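Local structure of sterol regulatory element-binding protein cleavage-activating protein (Schizosaccharomyces pombe, 4YHC) at residues V299-Y304 and S353-S358; L362-M367 and Y415-K420. The protein escorts the sre1 transcription factor precursor for proteolytic processing when sterol or oxygen is low, its WD40 domain forming this chain. The protein carries 9 engineered substitutions. All coordinates share one frame; numbering follows the deposited sequence.

Contact 1: V299-Y304 and S353-S358. Engineered in segment 353-358: Ser355 (natural residue Cys).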
ATOM      1  N   VAL A 299     -12.422  -4.711 -11.858  1.00 18.82           N
ATOM      2  CA  VAL A 299     -11.974  -3.959 -10.643  1.00 20.37           C
ATOM      3  C   VAL A 299     -13.090  -3.009 -10.195  1.00 17.87           C
ATOM      4  O   VAL A 299     -13.629  -2.233 -10.944  1.00 20.68           O
ATOM      5  CB  VAL A 299     -10.625  -3.266 -10.885  1.00 19.47           C
ATOM      6  CG1 VAL A 299     -10.134  -2.431  -9.633  1.00 15.54           C
ATOM      7  CG2 VAL A 299      -9.591  -4.306 -11.302  1.00 18.84           C
ATOM      8  N   LEU A 300     -13.409  -3.092  -8.932  1.00 15.62           N
ATOM      9  CA  LEU A 300     -14.435  -2.289  -8.320  1.00 15.50           C
ATOM     10  C   LEU A 300     -13.941  -1.434  -7.115  1.00 15.26           C
ATOM     11  O   LEU A 300     -13.088  -1.833  -6.375  1.00 15.19           O
ATOM     12  CB  LEU A 300     -15.581  -3.170  -7.861  1.00 15.64           C
ATOM     13  CG  LEU A 300     -16.679  -3.779  -8.728  1.00 27.12           C
ATOM     14  CD1 LEU A 300     -17.681  -2.743  -9.119  1.00 26.33           C
ATOM     15  CD2 LEU A 300     -16.129  -4.418  -9.954  1.00 33.91           C
ATOM     16  N   TYR A 301     -14.558  -0.280  -6.963  1.00 16.25           N
ATOM     17  CA  TYR A 301     -14.295   0.667  -5.858  1.00 19.36           C
ATOM     18  C   TYR A 301     -15.595   0.968  -5.164  1.00 18.39           C
ATOM     19  O   TYR A 301     -16.562   1.383  -5.796  1.00 20.20           O
ATOM     20  CB  TYR A 301     -13.657   1.942  -6.376  1.00 14.93           C
ATOM     21  CG  TYR A 301     -12.315   1.703  -6.999  1.00 15.47           C
ATOM     22  CD1 TYR A 301     -12.201   1.314  -8.332  1.00 15.10           C
ATOM     23  CD2 TYR A 301     -11.148   1.902  -6.245  1.00 18.02           C
ATOM     24  CE1 TYR A 301     -10.960   1.098  -8.912  1.00 18.96           C
ATOM     25  CE2 TYR A 301      -9.916   1.683  -6.800  1.00 16.03           C
ATOM     26  CZ  TYR A 301      -9.814   1.307  -8.146  1.00 20.76           C
ATOM     27  OH  TYR A 301      -8.592   1.042  -8.631  1.00 21.69           O
ATOM     28  N   TYR A 302     -15.668   0.595  -3.887  1.00 15.00           N
ATOM     29  CA  TYR A 302     -16.801   0.916  -3.067  1.00 19.69           C
ATOM     30  C   TYR A 302     -16.364   2.020  -2.115  1.00 23.87           C
ATOM     31  O   TYR A 302     -15.296   1.887  -1.436  1.00 17.87           O
ATOM     32  CB  TYR A 302     -17.213  -0.298  -2.261  1.00 15.19           C
ATOM     33  CG  TYR A 302     -18.066  -1.306  -2.965  1.00 18.52           C
ATOM     34  CD1 TYR A 302     -17.688  -1.841  -4.177  1.00 18.37           C
ATOM     35  CD2 TYR A 302     -19.235  -1.771  -2.377  1.00 25.31           C
ATOM     36  CE1 TYR A 302     -18.452  -2.813  -4.807  1.00 24.38           C
ATOM     37  CE2 TYR A 302     -20.034  -2.730  -3.009  1.00 29.05           C
ATOM     38  CZ  TYR A 302     -19.622  -3.240  -4.218  1.00 26.58           C
ATOM     39  OH  TYR A 302     -20.350  -4.204  -4.769  1.00 26.96           O
ATOM     40  N   TYR A 303     -17.116   3.089  -2.128  1.00 15.22           N
ATOM     41  CA  TYR A 303     -16.898   4.275  -1.308  1.00 14.95           C
ATOM     42  C   TYR A 303     -18.083   4.466  -0.360  1.00 23.20           C
ATOM     43  O   TYR A 303     -19.289   4.513  -0.802  1.00 19.55           O
ATOM     44  CB  TYR A 303     -16.753   5.500  -2.215  1.00 17.92           C
ATOM     45  CG  TYR A 303     -16.688   6.806  -1.467  1.00 21.93           C
ATOM     46  CD1 TYR A 303     -15.470   7.262  -0.899  1.00 22.06           C
ATOM     47  CD2 TYR A 303     -17.814   7.606  -1.327  1.00 22.02           C
ATOM     48  CE1 TYR A 303     -15.411   8.476  -0.203  1.00 18.11           C
ATOM     49  CE2 TYR A 303     -17.767   8.817  -0.662  1.00 22.17           C
ATOM     50  CZ  TYR A 303     -16.547   9.249  -0.120  1.00 22.84           C
ATOM     51  OH  TYR A 303     -16.521  10.426   0.569  1.00 25.90           O
ATOM     52  N   TYR A 304     -17.779   4.565   0.930  1.00 18.70           N
ATOM     53  CA  TYR A 304     -18.789   4.773   1.959  1.00 18.71           C
ATOM     54  C   TYR A 304     -18.585   6.113   2.651  1.00 29.45           C
ATOM     55  O   TYR A 304     -17.492   6.410   3.125  1.00 20.86           O
ATOM     56  CB  TYR A 304     -18.726   3.667   3.014  1.00 17.01           C
ATOM     57  CG  TYR A 304     -18.788   2.258   2.480  1.00 23.12           C
ATOM     58  CD1 TYR A 304     -17.633   1.582   2.123  1.00 24.91           C
ATOM     59  CD2 TYR A 304     -19.999   1.596   2.352  1.00 26.33           C
ATOM     60  CE1 TYR A 304     -17.683   0.289   1.643  1.00 25.61           C
ATOM     61  CE2 TYR A 304     -20.059   0.303   1.873  1.00 25.59           C
ATOM     62  CZ  TYR A 304     -18.897  -0.344   1.520  1.00 23.09           C
ATOM     63  OH  TYR A 304     -18.947  -1.630   1.043  1.00 24.21           O
ATOM     64  N   SER A 353      -8.326  -0.328 -18.570  1.00 23.63           N
ATOM     65  CA  SER A 353      -7.562   0.592 -17.703  1.00 26.27           C
ATOM     66  C   SER A 353      -6.757  -0.100 -16.639  1.00 25.15           C
ATOM     67  O   SER A 353      -7.234  -0.933 -15.952  1.00 26.34           O
ATOM     68  CB  SER A 353      -8.471   1.629 -17.019  1.00 22.32           C
ATOM     69  OG  SER A 353      -8.827   2.660 -17.865  1.00 25.43           O
ATOM     70  N   GLU A 354      -5.578   0.413 -16.365  1.00 21.29           N
ATOM     71  CA  GLU A 354      -4.964   0.150 -15.123  1.00 19.48           C
ATOM     72  C   GLU A 354      -5.453   1.268 -14.199  1.00 23.96           C
ATOM     73  O   GLU A 354      -5.252   2.460 -14.496  1.00 27.14           O
ATOM     74  CB  GLU A 354      -3.451   0.195 -15.260  1.00 17.53           C
ATOM     75  CG  GLU A 354      -2.635   0.072 -13.996  1.00 16.50           C
ATOM     76  CD  GLU A 354      -2.716  -1.284 -13.255  1.00 33.22           C
ATOM     77  OE1 GLU A 354      -3.412  -2.237 -13.750  1.00 29.83           O
ATOM     78  OE2 GLU A 354      -2.093  -1.376 -12.143  1.00 24.81           O
ATOM     79  N   SER A 355      -5.962   0.914 -13.029  1.00 16.67           N
ATOM     80  CA  SER A 355      -6.420   1.917 -12.085  1.00 15.74           C
ATOM     81  C   SER A 355      -5.919   1.685 -10.679  1.00 15.52           C
ATOM     82  O   SER A 355      -5.600   0.570 -10.319  1.00 15.52           O
ATOM     83  CB  SER A 355      -7.935   1.925 -12.053  1.00 15.66           C
ATOM     84  OG  SER A 355      -8.464   0.829 -11.389  1.00 16.45           O
ATOM     85  N   VAL A 356      -5.954   2.726  -9.856  1.00 15.37           N
ATOM     86  CA  VAL A 356      -5.494   2.644  -8.514  1.00 16.75           C
ATOM     87  C   VAL A 356      -6.042   3.842  -7.725  1.00 19.05           C
ATOM     88  O   VAL A 356      -6.150   4.953  -8.236  1.00 15.35           O
ATOM     89  CB  VAL A 356      -3.973   2.579  -8.451  1.00 18.53           C
ATOM     90  CG1 VAL A 356      -3.300   3.696  -9.276  1.00 18.05           C
ATOM     91  CG2 VAL A 356      -3.427   2.584  -7.021  1.00 16.83           C
ATOM     92  N   MET A 357      -6.438   3.605  -6.493  1.00 14.93           N
ATOM     93  CA  MET A 357      -6.905   4.716  -5.639  1.00 14.87           C
ATOM     94  C   MET A 357      -5.799   5.351  -4.804  1.00 14.89           C
ATOM     95  O   MET A 357      -4.808   4.702  -4.442  1.00 14.89           O
ATOM     96  CB  MET A 357      -8.066   4.303  -4.769  1.00 20.20           C
ATOM     97  CG  MET A 357      -7.781   3.315  -3.666  1.00 30.13           C
ATOM     98  SD  MET A 357      -9.350   2.854  -2.839  1.00 20.51           S
ATOM     99  CE  MET A 357      -8.744   1.775  -1.639  1.00 14.64           C
ATOM    100  N   SER A 358      -5.997   6.594  -4.485  1.00 14.93           N
ATOM    101  CA  SER A 358      -5.110   7.298  -3.593  1.00 16.36           C
ATOM    102  C   SER A 358      -5.087   6.698  -2.200  1.00 17.40           C
ATOM    103  O   SER A 358      -5.978   5.900  -1.835  1.00 14.80           O
ATOM    104  CB  SER A 358      -5.513   8.761  -3.540  1.00 17.35           C
ATOM    105  OG  SER A 358      -6.788   8.891  -2.975  1.00 17.63           O
TER

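Contact 2: L362-M367 and Y415-K420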
ATOM      1  N   LEU A 362      -9.892   8.575  -1.542  1.00 16.28           N
ATOM      2  CA  LEU A 362     -10.749   9.634  -2.044  1.00 20.55           C
ATOM      3  C   LEU A 362     -10.726   9.829  -3.580  1.00 20.02           C
ATOM      4  O   LEU A 362     -11.695  10.355  -4.141  1.00 21.33           O
ATOM      5  CB  LEU A 362     -10.411  11.000  -1.395  1.00 16.76           C
ATOM      6  CG  LEU A 362     -10.883  11.158   0.044  1.00 22.35           C
ATOM      7  CD1 LEU A 362     -10.537  12.577   0.537  1.00 18.23           C
ATOM      8  CD2 LEU A 362     -12.382  10.941   0.120  1.00 24.86           C
ATOM      9  N   TYR A 363      -9.623   9.479  -4.232  1.00 16.33           N
ATOM     10  CA  TYR A 363      -9.517   9.589  -5.672  1.00 15.05           C
ATOM     11  C   TYR A 363      -9.117   8.246  -6.308  1.00 22.68           C
ATOM     12  O   TYR A 363      -8.280   7.447  -5.731  1.00 24.73           O
ATOM     13  CB  TYR A 363      -8.455  10.583  -6.014  1.00 15.22           C
ATOM     14  CG  TYR A 363      -8.714  11.989  -5.574  1.00 22.70           C
ATOM     15  CD1 TYR A 363      -9.470  12.848  -6.352  1.00 20.52           C
ATOM     16  CD2 TYR A 363      -8.215  12.468  -4.387  1.00 22.73           C
ATOM     17  CE1 TYR A 363      -9.790  14.123  -5.958  1.00 16.77           C
ATOM     18  CE2 TYR A 363      -8.519  13.771  -3.980  1.00 25.55           C
ATOM     19  CZ  TYR A 363      -9.301  14.581  -4.778  1.00 26.56           C
ATOM     20  OH  TYR A 363      -9.568  15.854  -4.441  1.00 27.92           O
ATOM     21  N   ILE A 364      -9.704   7.976  -7.472  1.00 15.45           N
ATOM     22  CA  ILE A 364      -9.240   6.883  -8.321  1.00 16.94           C
ATOM     23  C   ILE A 364      -8.559   7.493  -9.554  1.00 19.50           C
ATOM     24  O   ILE A 364      -9.085   8.422 -10.161  1.00 15.57           O
ATOM     25  CB  ILE A 364     -10.389   5.989  -8.805  1.00 15.07           C
ATOM     26  CG1 ILE A 364     -11.289   5.599  -7.673  1.00 14.94           C
ATOM     27  CG2 ILE A 364      -9.858   4.753  -9.566  1.00 15.16           C
ATOM     28  CD1 ILE A 364     -12.599   5.077  -8.140  1.00 23.10           C
ATOM     29  N   PHE A 365      -7.432   6.935  -9.955  1.00 18.20           N
ATOM     30  CA  PHE A 365      -6.750   7.364 -11.164  1.00 17.32           C
ATOM     31  C   PHE A 365      -6.543   6.189 -12.042  1.00 18.61           C
ATOM     32  O   PHE A 365      -6.352   5.064 -11.573  1.00 18.18           O
ATOM     33  CB  PHE A 365      -5.402   7.990 -10.853  1.00 15.72           C
ATOM     34  CG  PHE A 365      -5.483   9.215  -9.918  1.00 15.68           C
ATOM     35  CD1 PHE A 365      -5.739  10.490 -10.441  1.00 15.85           C
ATOM     36  CD2 PHE A 365      -5.291   9.095  -8.570  1.00 15.52           C
ATOM     37  CE1 PHE A 365      -5.803  11.629  -9.625  1.00 15.87           C
ATOM     38  CE2 PHE A 365      -5.355  10.241  -7.733  1.00 16.07           C
ATOM     39  CZ  PHE A 365      -5.628  11.497  -8.254  1.00 16.10           C
ATOM     40  N   GLY A 366      -6.485   6.453 -13.332  1.00 15.98           N
ATOM     41  CA  GLY A 366      -6.253   5.398 -14.257  1.00 16.17           C
ATOM     42  C   GLY A 366      -5.645   5.818 -15.553  1.00 22.19           C
ATOM     43  O   GLY A 366      -5.686   6.995 -15.887  1.00 16.63           O
ATOM     44  N   MET A 367      -5.117   4.829 -16.321  1.00 18.67           N
ATOM     45  CA  MET A 367      -4.570   5.064 -17.638  1.00 20.79           C
ATOM     46  C   MET A 367      -4.935   3.896 -18.579  1.00 23.82           C
ATOM     47  O   MET A 367      -4.824   2.732 -18.181  1.00 18.53           O
ATOM     48  CB  MET A 367      -3.047   5.155 -17.577  1.00 21.66           C
ATOM     49  CG  MET A 367      -2.510   6.402 -16.916  1.00 28.46           C
ATOM     50  SD  MET A 367      -0.738   6.673 -17.214  1.00 26.66           S
ATOM     51  CE  MET A 367      -0.707   7.073 -18.959  1.00 18.14           C
ATOM     52  N   TYR A 415     -11.232   9.955 -10.957  1.00 19.71           N
ATOM     53  CA  TYR A 415     -12.546   9.990 -10.403  1.00 16.96           C
ATOM     54  C   TYR A 415     -12.450  10.453  -8.935  1.00 25.99           C
ATOM     55  O   TYR A 415     -11.736   9.838  -8.113  1.00 15.41           O
ATOM     56  CB  TYR A 415     -13.201   8.604 -10.478  1.00 18.45           C
ATOM     57  CG  TYR A 415     -14.648   8.576  -9.978  1.00 24.85           C
ATOM     58  CD1 TYR A 415     -15.672   9.192 -10.726  1.00 27.98           C
ATOM     59  CD2 TYR A 415     -14.977   7.950  -8.789  1.00 20.87           C
ATOM     60  CE1 TYR A 415     -16.996   9.190 -10.273  1.00 30.46           C
ATOM     61  CE2 TYR A 415     -16.271   7.960  -8.318  1.00 29.39           C
ATOM     62  CZ  TYR A 415     -17.281   8.562  -9.069  1.00 37.34           C
ATOM     63  OH  TYR A 415     -18.550   8.543  -8.571  1.00 43.71           O
ATOM     64  N   SER A 416     -13.182  11.524  -8.604  1.00 21.43           N
ATOM     65  CA  SER A 416     -13.260  12.014  -7.235  1.00 22.46           C
ATOM     66  C   SER A 416     -14.454  11.349  -6.586  1.00 31.30           C
ATOM     67  O   SER A 416     -15.611  11.649  -6.975  1.00 24.30           O
ATOM     68  CB  SER A 416     -13.435  13.534  -7.244  1.00 25.17           C
ATOM     69  OG  SER A 416     -13.658  13.989  -5.921  1.00 31.06           O
ATOM     70  N   GLN A 417     -14.195  10.420  -5.646  1.00 28.09           N
ATOM     71  CA  GLN A 417     -15.245   9.595  -5.100  1.00 27.48           C
ATOM     72  C   GLN A 417     -16.218  10.425  -4.281  1.00 38.45           C
ATOM     73  O   GLN A 417     -17.391  10.037  -4.186  1.00 42.56           O
ATOM     74  CB  GLN A 417     -14.718   8.485  -4.199  1.00 28.71           C
ATOM     75  CG  GLN A 417     -13.640   7.631  -4.821  1.00 31.70           C
ATOM     76  CD  GLN A 417     -13.769   6.150  -4.589  1.00 38.24           C
ATOM     77  OE1 GLN A 417     -14.759   5.566  -4.996  1.00 33.69           O
ATOM     78  NE2 GLN A 417     -12.677   5.491  -4.052  1.00 41.41           N
ATOM     79  N   SER A 418     -15.778  11.534  -3.693  1.00 29.66           N
ATOM     80  CA  SER A 418     -16.685  12.260  -2.813  1.00 37.51           C
ATOM     81  C   SER A 418     -17.555  13.276  -3.582  1.00 44.29           C
ATOM     82  O   SER A 418     -18.675  13.518  -3.202  1.00 50.16           O
ATOM     83  CB  SER A 418     -15.947  12.983  -1.693  1.00 36.59           C
ATOM     84  OG  SER A 418     -15.217  14.087  -2.223  1.00 46.71           O
ATOM     85  N   GLU A 419     -17.060  13.872  -4.647  1.00 41.19           N
ATOM     86  CA  GLU A 419     -17.882  14.759  -5.436  1.00 42.22           C
ATOM     87  C   GLU A 419     -18.570  14.063  -6.600  1.00 40.16           C
ATOM     88  O   GLU A 419     -19.335  14.719  -7.301  1.00 40.38           O
ATOM     89  CB  GLU A 419     -17.039  15.856  -6.018  1.00 40.64           C
ATOM     90  CG  GLU A 419     -16.082  16.478  -5.042  1.00 46.18           C
ATOM     91  CD  GLU A 419     -15.003  17.225  -5.790  1.00 59.06           C
ATOM     92  OE1 GLU A 419     -14.746  16.830  -6.937  1.00 57.26           O
ATOM     93  OE2 GLU A 419     -14.416  18.199  -5.259  1.00 67.84           O
ATOM     94  N   LYS A 420     -18.249  12.782  -6.836  1.00 34.57           N
ATOM     95  CA  LYS A 420     -18.785  11.974  -7.958  1.00 34.41           C
ATOM     96  C   LYS A 420     -18.476  12.544  -9.338  1.00 35.40           C
ATOM     97  O   LYS A 420     -19.316  12.579 -10.235  1.00 34.74           O
ATOM     98  CB  LYS A 420     -20.271  11.674  -7.776  1.00 49.33           C
ATOM     99  CG  LYS A 420     -20.570  11.007  -6.428  1.00 66.16           C
ATOM    100  CD  LYS A 420     -22.000  11.222  -5.906  1.00 76.52           C
ATOM    101  CE  LYS A 420     -22.904   9.989  -6.016  1.00 81.28           C
ATOM    102  NZ  LYS A 420     -23.983  10.156  -7.037  1.00 84.23           N
TER
HETATM  103  O   HOH W   1     -12.824  12.828  -3.592  1.00 24.18           O

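Contact 1: V299-Y304 and S353-S358
Tyr301 reaches across from strand 299-304 to Ser355 of strand 354-357, and the one polar link of this contact joins their hydroxyls: Tyr301 OH and Ser355 OG lie 2.8 Å apart in a hydrogen bond that either could donate. Ser355 OG sits in the ring plane, off the CE1 side of the edge; this serine is an engineered replacement of a cysteine, so the bond belongs to the engineered protein. Tyrosine suits a place between two sheets, since its long, flat ring spans the gap.

The other contacts are packing. Met357 crosses the tyrosine side chain, its CB in apolar contact with Tyr301 CE2 at 3.8 Å. Its CG sits between the backbone N and the carbonyl carbon (chi1 69°), and the extended chain brings SD to the CD2/CE2 edge, 5.2 Å from the centroid, an edge-on Met-aromatic contact. Val299 adds a slight touch, CG1 to Ser355 OG at 4.1 Å.

The strands run nearly parallel, 22° apart with axes 9.1 Å from each other, so this is packing between adjoining sheets of a WD40 propeller. Strand 299-304 pairs with strands 281-292 and 344-349; strand 354-357 is an edge strand beside strand 363-374, whose Ile364 also touches Tyr301.

Contact 2: L362-M367 and Y415-K420
Ile364 and Tyr415 form a hydrogen-bonded antiparallel pair within one sheet of the WD40 propeller, where strand 363-374 lies beside strand 406-416. Two backbone bonds fix the register: Ile364 N to Tyr415 O and Tyr415 N to Ile364 O, both 2.8 Å. Tyr363 and Ser416 form the adjacent non-hydrogen-bonded pair.

The tight part lies on the face of Ile364 and Tyr415. Their side chains run side by side, with Ile364 CD1 3.8 Å from Tyr415 CD2, and the branched isoleucine fills the space beside the ring. Gln417 crosses Ile364 at about a right angle, bringing its amide against CG1 and CD1; the bend at chi2 (-137°) turns the amide back over them, while NE2 is held by Gly361 O. An alanine in place of Gln417 would probably leave Gly361 O without this donor and open a gap beside the isoleucine methyl.

The other face is the looser side, with Leu362, Tyr363 and Ser418 partly exposed. Tyr363 CE1 is 3.9 Å from Ser416 OG, and the side chains of Leu362 and Ser418 only just meet, CD2 to CB 4.5 Å. A small hydroxyl suits Ser416 here, because OG hydrogen-bonds a single bridging water, which donates to Leu362 O and accepts from Ser418 N. Leu362 O thus has two donors: this water at 2.8 Å and Gln417 N at 2.9 Å, the latter tilted 24° from the carbonyl plane.

From the N terminus, the chain first lays down strand 299-304 and returns after 48 intervening residues, where 353-358 closes contact 1. A short turn then leads into strand 363-374, and a second excursion of similar length, partly unmodelled, ends where residues 415-420 close contact 2. The two closures therefore follow in series, neither enclosing nor crossing the other. They differ in kind: contact 1 packs one sheet against the next, while contact 2 joins neighbouring strands of a single sheet. Strands 354-357 and 363-374 couple them, with Val356 O 2.9 Å from Phe365 N in a probable hydrogen bond, and Tyr303 packs on Gln417.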